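Local atomic coordinates of UDP-glucose 6-dehydrogenase (PDB entry 3VTF), a protein that probably catalyses the two-step, NAD-dependent oxidation of UDP-glucose to UDP-glucuronate in nucleotide-sugar biosynthesis. Residues S231-N243 with R271-F285. Residues are numbered along the deposited sequence; the frame is centred on the assembly and turned at random.
Sequences SNVFLALKISFAN and RHYFGAGLGFGGSCF. With UPG (uridine-5'-diphosphate-glucose), chain B.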
loop_
_atom_site.group_PDB
_atom_site.type_symbol
_atom_site.label_atom_id
_atom_site.label_comp_id
_atom_site.label_asym_id
_atom_site.label_seq_id
_atom_site.Cartn_x
_atom_site.Cartn_y
_atom_site.Cartn_z
ATOM N N SER A 231 2.391 -1.306 -10.248
ATOM C CA SER A 231 3.483 -1.435 -9.316
ATOM C C SER A 231 4.118 -0.075 -8.994
ATOM O O SER A 231 4.390 0.209 -7.831
ATOM C CB SER A 231 4.580 -2.412 -9.811
ATOM O OG SER A 231 3.913 -3.680 -10.076
ATOM N N ASN A 232 4.510 0.694 -10.004
ATOM C CA ASN A 232 5.231 1.946 -9.716
ATOM C C ASN A 232 4.323 2.965 -9.010
ATOM O O ASN A 232 4.775 3.687 -8.070
ATOM C CB ASN A 232 5.747 2.608 -11.044
ATOM C CG ASN A 232 7.196 2.134 -11.406
ATOM O OD1 ASN A 232 7.604 1.076 -10.967
ATOM N ND2 ASN A 232 7.903 2.853 -12.268
ATOM N N VAL A 233 3.063 3.036 -9.455
ATOM C CA VAL A 233 2.142 3.986 -8.780
ATOM C C VAL A 233 1.832 3.527 -7.322
ATOM O O VAL A 233 1.666 4.327 -6.411
ATOM C CB VAL A 233 0.859 4.158 -9.582
ATOM C CG1 VAL A 233 -0.151 5.047 -8.802
ATOM C CG2 VAL A 233 1.284 4.828 -10.917
ATOM N N PHE A 234 1.734 2.220 -7.122
ATOM C CA PHE A 234 1.497 1.757 -5.727
ATOM C C PHE A 234 2.667 2.072 -4.792
ATOM O O PHE A 234 2.442 2.512 -3.646
ATOM C CB PHE A 234 1.154 0.258 -5.638
ATOM C CG PHE A 234 0.809 -0.187 -4.240
ATOM C CD1 PHE A 234 -0.425 0.147 -3.683
ATOM C CD2 PHE A 234 1.759 -0.863 -3.496
ATOM C CE1 PHE A 234 -0.708 -0.222 -2.360
ATOM C CE2 PHE A 234 1.492 -1.228 -2.169
ATOM C CZ PHE A 234 0.289 -0.913 -1.618
ATOM N N LEU A 235 3.897 1.941 -5.283
ATOM C CA LEU A 235 5.060 2.369 -4.470
ATOM C C LEU A 235 5.030 3.867 -4.171
ATOM O O LEU A 235 5.326 4.309 -3.038
ATOM C CB LEU A 235 6.364 1.986 -5.131
ATOM C CG LEU A 235 6.541 0.432 -5.222
ATOM C CD1 LEU A 235 7.583 0.020 -6.267
ATOM C CD2 LEU A 235 6.911 -0.161 -3.849
ATOM N N ALA A 236 4.728 4.664 -5.196
ATOM C CA ALA A 236 4.595 6.104 -4.994
ATOM C C ALA A 236 3.493 6.409 -3.976
ATOM O O ALA A 236 3.637 7.321 -3.142
ATOM C CB ALA A 236 4.322 6.797 -6.372
ATOM N N LEU A 237 2.411 5.612 -4.017
ATOM C CA LEU A 237 1.285 5.753 -3.118
ATOM C C LEU A 237 1.728 5.455 -1.678
ATOM O O LEU A 237 1.265 6.137 -0.727
ATOM C CB LEU A 237 0.121 4.805 -3.543
ATOM C CG LEU A 237 -1.089 4.561 -2.679
ATOM C CD1 LEU A 237 -2.260 3.807 -3.361
ATOM C CD2 LEU A 237 -0.661 3.611 -1.585
ATOM N N LYS A 238 2.541 4.404 -1.477
ATOM C CA LYS A 238 3.027 4.157 -0.086
ATOM C C LYS A 238 3.768 5.321 0.415
ATOM O O LYS A 238 3.625 5.616 1.617
ATOM C CB LYS A 238 3.942 2.914 0.033
ATOM C CG LYS A 238 3.258 1.665 -0.552
ATOM C CD LYS A 238 3.805 0.244 -0.148
ATOM C CE LYS A 238 4.355 0.114 1.288
ATOM N NZ LYS A 238 4.786 -1.333 1.618
ATOM N N ILE A 239 4.661 5.901 -0.413
ATOM C CA ILE A 239 5.458 7.050 0.009
ATOM C C ILE A 239 4.519 8.252 0.381
ATOM O O ILE A 239 4.690 8.903 1.433
ATOM C CB ILE A 239 6.427 7.455 -1.114
ATOM C CG1 ILE A 239 7.446 6.304 -1.352
ATOM C CG2 ILE A 239 7.237 8.680 -0.747
ATOM C CD1 ILE A 239 8.286 6.503 -2.603
ATOM N N SER A 240 3.562 8.545 -0.488
ATOM C CA SER A 240 2.662 9.697 -0.257
ATOM C C SER A 240 1.723 9.455 0.917
ATOM O O SER A 240 1.371 10.406 1.659
ATOM C CB SER A 240 1.839 9.971 -1.566
ATOM O OG SER A 240 2.693 10.576 -2.461
ATOM N N PHE A 241 1.272 8.211 1.073
ATOM C CA PHE A 241 0.521 7.864 2.243
ATOM C C PHE A 241 1.358 8.110 3.521
ATOM O O PHE A 241 0.839 8.639 4.526
ATOM C CB PHE A 241 -0.042 6.478 2.207
ATOM C CG PHE A 241 -0.894 6.148 3.372
ATOM C CD1 PHE A 241 -2.139 6.745 3.512
ATOM C CD2 PHE A 241 -0.447 5.322 4.362
ATOM C CE1 PHE A 241 -3.003 6.454 4.581
ATOM C CE2 PHE A 241 -1.263 4.988 5.437
ATOM C CZ PHE A 241 -2.562 5.531 5.569
ATOM N N ALA A 242 2.618 7.656 3.524
ATOM C CA ALA A 242 3.506 7.881 4.716
ATOM C C ALA A 242 3.632 9.408 4.969
ATOM O O ALA A 242 3.695 9.837 6.132
ATOM C CB ALA A 242 4.881 7.246 4.520
ATOM N N ASN A 243 3.610 10.190 3.874
ATOM C CA ASN A 243 3.752 11.647 4.027
ATOM C C ASN A 243 2.474 12.255 4.538
ATOM O O ASN A 243 2.500 13.107 5.403
ATOM C CB ASN A 243 4.208 12.276 2.710
ATOM C CG ASN A 243 5.686 12.066 2.526
ATOM O OD1 ASN A 243 6.436 12.044 3.548
ATOM N ND2 ASN A 243 6.144 12.033 1.281
ATOM N N ARG A 271 6.735 -3.991 4.554
ATOM C CA ARG A 271 7.313 -2.966 5.503
ATOM C C ARG A 271 8.084 -1.845 4.813
ATOM O O ARG A 271 8.313 -0.756 5.362
ATOM C CB ARG A 271 8.163 -3.655 6.585
ATOM C CG ARG A 271 9.332 -4.390 5.998
ATOM C CD ARG A 271 9.830 -5.418 7.053
ATOM N NE ARG A 271 10.871 -6.243 6.427
ATOM C CZ ARG A 271 12.137 -5.847 6.222
ATOM N NH1 ARG A 271 12.551 -4.653 6.633
ATOM N NH2 ARG A 271 13.002 -6.647 5.598
ATOM N N HIS A 272 8.388 -2.030 3.544
ATOM C CA HIS A 272 9.211 -1.044 2.863
ATOM C C HIS A 272 8.405 0.043 2.152
ATOM O O HIS A 272 7.230 -0.193 1.762
ATOM C CB HIS A 272 9.968 -1.818 1.779
ATOM C CG HIS A 272 10.718 -3.018 2.297
ATOM N ND1 HIS A 272 11.831 -2.893 3.046
ATOM C CD2 HIS A 272 10.509 -4.385 2.118
ATOM C CE1 HIS A 272 12.324 -4.122 3.325
ATOM N NE2 HIS A 272 11.521 -5.026 2.738
ATOM N N TYR A 273 9.090 1.128 1.869
ATOM C CA TYR A 273 8.613 2.307 1.070
ATOM C C TYR A 273 7.620 3.138 1.860
ATOM O O TYR A 273 6.822 3.858 1.269
ATOM C CB TYR A 273 8.084 1.910 -0.360
ATOM C CG TYR A 273 9.212 1.951 -1.349
ATOM C CD1 TYR A 273 9.148 2.760 -2.483
ATOM C CD2 TYR A 273 10.387 1.255 -1.100
ATOM C CE1 TYR A 273 10.222 2.798 -3.386
ATOM C CE2 TYR A 273 11.479 1.346 -1.940
ATOM C CZ TYR A 273 11.386 2.101 -3.070
ATOM O OH TYR A 273 12.430 2.048 -3.928
ATOM N N PHE A 274 7.710 3.067 3.211
ATOM C CA PHE A 274 6.983 4.077 4.015
ATOM C C PHE A 274 7.987 5.120 4.531
ATOM O O PHE A 274 7.779 5.682 5.605
ATOM C CB PHE A 274 6.291 3.403 5.222
ATOM C CG PHE A 274 5.114 2.575 4.882
ATOM C CD1 PHE A 274 4.012 3.139 4.119
ATOM C CD2 PHE A 274 4.981 1.302 5.369
ATOM C CE1 PHE A 274 2.882 2.440 3.861
ATOM C CE2 PHE A 274 3.831 0.587 5.097
ATOM C CZ PHE A 274 2.757 1.144 4.390
ATOM N N GLY A 275 8.991 5.473 3.731
ATOM C CA GLY A 275 9.936 6.482 4.149
ATOM C C GLY A 275 9.420 7.893 3.877
ATOM O O GLY A 275 9.700 8.501 2.819
ATOM N N ALA A 276 8.713 8.430 4.870
ATOM C CA ALA A 276 8.147 9.763 4.777
ATOM C C ALA A 276 9.308 10.731 4.592
ATOM O O ALA A 276 10.443 10.438 4.954
ATOM C CB ALA A 276 7.442 10.055 6.100
ATOM N N GLY A 277 9.039 11.875 3.998
ATOM C CA GLY A 277 10.061 12.920 3.793
ATOM C C GLY A 277 9.698 13.802 2.621
ATOM O O GLY A 277 8.529 14.151 2.448
ATOM N N LEU A 278 10.716 14.224 1.869
ATOM C CA LEU A 278 10.487 15.202 0.807
ATOM C C LEU A 278 9.736 14.674 -0.387
ATOM O O LEU A 278 9.362 15.462 -1.272
ATOM C CB LEU A 278 11.822 15.753 0.300
ATOM C CG LEU A 278 12.591 16.714 1.173
ATOM C CD1 LEU A 278 13.765 17.195 0.290
ATOM C CD2 LEU A 278 11.675 17.903 1.374
ATOM N N GLY A 279 9.535 13.365 -0.429
ATOM C CA GLY A 279 8.738 12.715 -1.510
ATOM C C GLY A 279 9.606 12.010 -2.519
ATOM O O GLY A 279 10.851 11.933 -2.335
ATOM N N PHE A 280 9.018 11.582 -3.644
ATOM C CA PHE A 280 9.860 10.802 -4.626
ATOM C C PHE A 280 10.277 11.696 -5.770
ATOM O O PHE A 280 9.467 12.538 -6.249
ATOM C CB PHE A 280 9.066 9.560 -5.118
ATOM C CG PHE A 280 7.581 9.871 -5.450
ATOM C CD1 PHE A 280 7.224 10.301 -6.734
ATOM C CD2 PHE A 280 6.572 9.707 -4.513
ATOM C CE1 PHE A 280 5.932 10.597 -7.085
ATOM C CE2 PHE A 280 5.243 9.996 -4.826
ATOM C CZ PHE A 280 4.911 10.471 -6.140
ATOM N N GLY A 281 11.536 11.519 -6.244
ATOM C CA GLY A 281 11.972 12.167 -7.451
ATOM C C GLY A 281 12.444 11.069 -8.430
ATOM O O GLY A 281 11.940 9.914 -8.398
ATOM N N GLY A 282 13.397 11.411 -9.277
ATOM C CA GLY A 282 13.921 10.437 -10.276
ATOM C C GLY A 282 13.063 10.515 -11.553
ATOM O O GLY A 282 12.011 11.192 -11.599
ATOM N N SER A 283 13.516 9.819 -12.578
ATOM C CA SER A 283 12.864 9.898 -13.883
ATOM C C SER A 283 11.753 8.918 -14.029
ATOM O O SER A 283 11.206 8.852 -15.127
ATOM C CB SER A 283 13.840 9.674 -15.057
ATOM O OG SER A 283 14.448 8.400 -14.915
ATOM N N CYS A 284 11.366 8.184 -12.957
ATOM C CA CYS A 284 10.240 7.277 -13.121
ATOM C C CYS A 284 8.978 7.617 -12.381
ATOM O O CYS A 284 7.915 7.719 -13.006
ATOM C CB CYS A 284 10.697 5.833 -12.829
ATOM S SG CYS A 284 11.878 5.351 -14.195
ATOM N N PHE A 285 9.027 7.664 -11.031
ATOM C CA PHE A 285 7.781 7.699 -10.322
ATOM C C PHE A 285 6.929 8.961 -10.625
ATOM O O PHE A 285 5.725 8.840 -10.781
ATOM C CB PHE A 285 8.051 7.658 -8.778
ATOM C CG PHE A 285 8.241 6.256 -8.226
ATOM C CD1 PHE A 285 8.314 5.119 -9.079
ATOM C CD2 PHE A 285 8.286 6.068 -6.862
ATOM C CE1 PHE A 285 8.493 3.851 -8.541
ATOM C CE2 PHE A 285 8.397 4.798 -6.340
ATOM C CZ PHE A 285 8.563 3.695 -7.191
HETATM N N1 UPG B . 11.701 7.264 -1.767
HETATM C C2 UPG B . 11.042 7.873 -0.658
HETATM N N3 UPG B . 10.668 7.110 0.371
HETATM C C4 UPG B . 10.853 5.737 0.320
HETATM C C5 UPG B . 11.487 5.076 -0.789
HETATM C C6 UPG B . 11.865 5.910 -1.860
HETATM O O2 UPG B . 10.829 9.127 -0.612
HETATM O O4 UPG B . 10.431 5.040 1.303
HETATM C C1C UPG B . 12.052 8.189 -2.869
HETATM C C2C UPG B . 13.524 8.054 -3.206
HETATM O O2C UPG B . 14.338 8.944 -2.446
HETATM C C3C UPG B . 13.549 8.426 -4.705
HETATM C C4C UPG B . 12.202 7.935 -5.235
HETATM O O4C UPG B . 11.413 7.664 -4.055
HETATM O O3C UPG B . 13.502 9.872 -4.835
HETATM C C5C UPG B . 12.301 6.634 -6.065
HETATM O O5C UPG B . 13.200 5.752 -5.382
HETATM P PA UPG B . 13.548 4.244 -6.050
HETATM O O1A UPG B . 12.256 3.368 -6.124
HETATM O O2A UPG B . 14.867 3.736 -5.413
HETATM O O3A UPG B . 14.121 4.746 -7.469
HETATM P PB UPG B . 13.960 4.156 -8.993
HETATM O O1B UPG B . 15.340 3.784 -9.474
HETATM O O2B UPG B . 13.295 5.431 -9.569
HETATM O O3B UPG B . 13.119 2.801 -9.019
HETATM C "C1'" UPG B . 11.699 2.811 -9.360
HETATM C "C2'" UPG B . 11.118 1.507 -8.859
HETATM C "C3'" UPG B . 11.662 0.365 -9.750
HETATM C "C4'" UPG B . 11.285 0.695 -11.215
HETATM C "C5'" UPG B . 12.062 2.007 -11.629
HETATM C "C6'" UPG B . 11.792 2.548 -13.051
HETATM O "O2'" UPG B . 11.748 1.461 -7.520
HETATM O "O3'" UPG B . 11.043 -0.830 -9.317
HETATM O "O4'" UPG B . 11.799 -0.379 -12.032
HETATM O "O5'" UPG B . 11.468 3.008 -10.755
HETATM O "O6'" UPG B . 10.454 2.184 -13.466
#
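Phe-285 drops its ring as a knob into the hole formed by Asn-232, Leu-235, Ala-236 and Ile-239 on helix 221-251. Phe-285 CZ presses on Leu-235 CB at 3.5 Å, Ile-239 CD1 meets the ring edge, and the amide plane of Asn-232 stands 65° from the ring plane. Phe-280 lies with one face against Ala-236 CB, a CH-pi contact, while Ile-239 CG2 comes in at its edge.

Facing the start of the loop segment, Lys-238 is bent at chi3 (34°), which lays CE over the face of Phe-274, 3.8 Å from the ring centroid, and swings NZ round to His-272 O at 2.7 Å in the carbonyl plane. The ammonium also makes a cation-pi contact with that ring; Gly-270 O of the same chain and Arg-268 O of the second subunit are its further acceptors, so this buried charge ties helix, loop and dimer partner together. At the far end Asn-243 OD1 offers a lone pair to Gly-277 N, 2.6 Å away with the N-H pointing nearly straight at it, pinning the glycine-rich loop to the helix.

UDP-glucose is gripped from both segments. Tyr-273 spreads its ring face over uracil C5 and reaches O1A of the alpha-phosphate with OH at 2.6 Å. Ile-239 CD1 approaches the base at N1, and Gly-275, centre of an inverse gamma turn, pairs through N and O with O4 and N3 of the uracil. Asn-232 ND2 donates to glucose O6' at 2.9 Å, its OD1 held by Lys-228. The predicted nucleophile, Cys-284, points SG at C6', the carbon to be oxidised. Long helix and glycine-rich loop thus supply the central-domain wall of the substrate site in this UDP-glucose/GDP-mannose dehydrogenase, completed by Glu-179, Lys-344 and Arg-268 of the second subunit, among others.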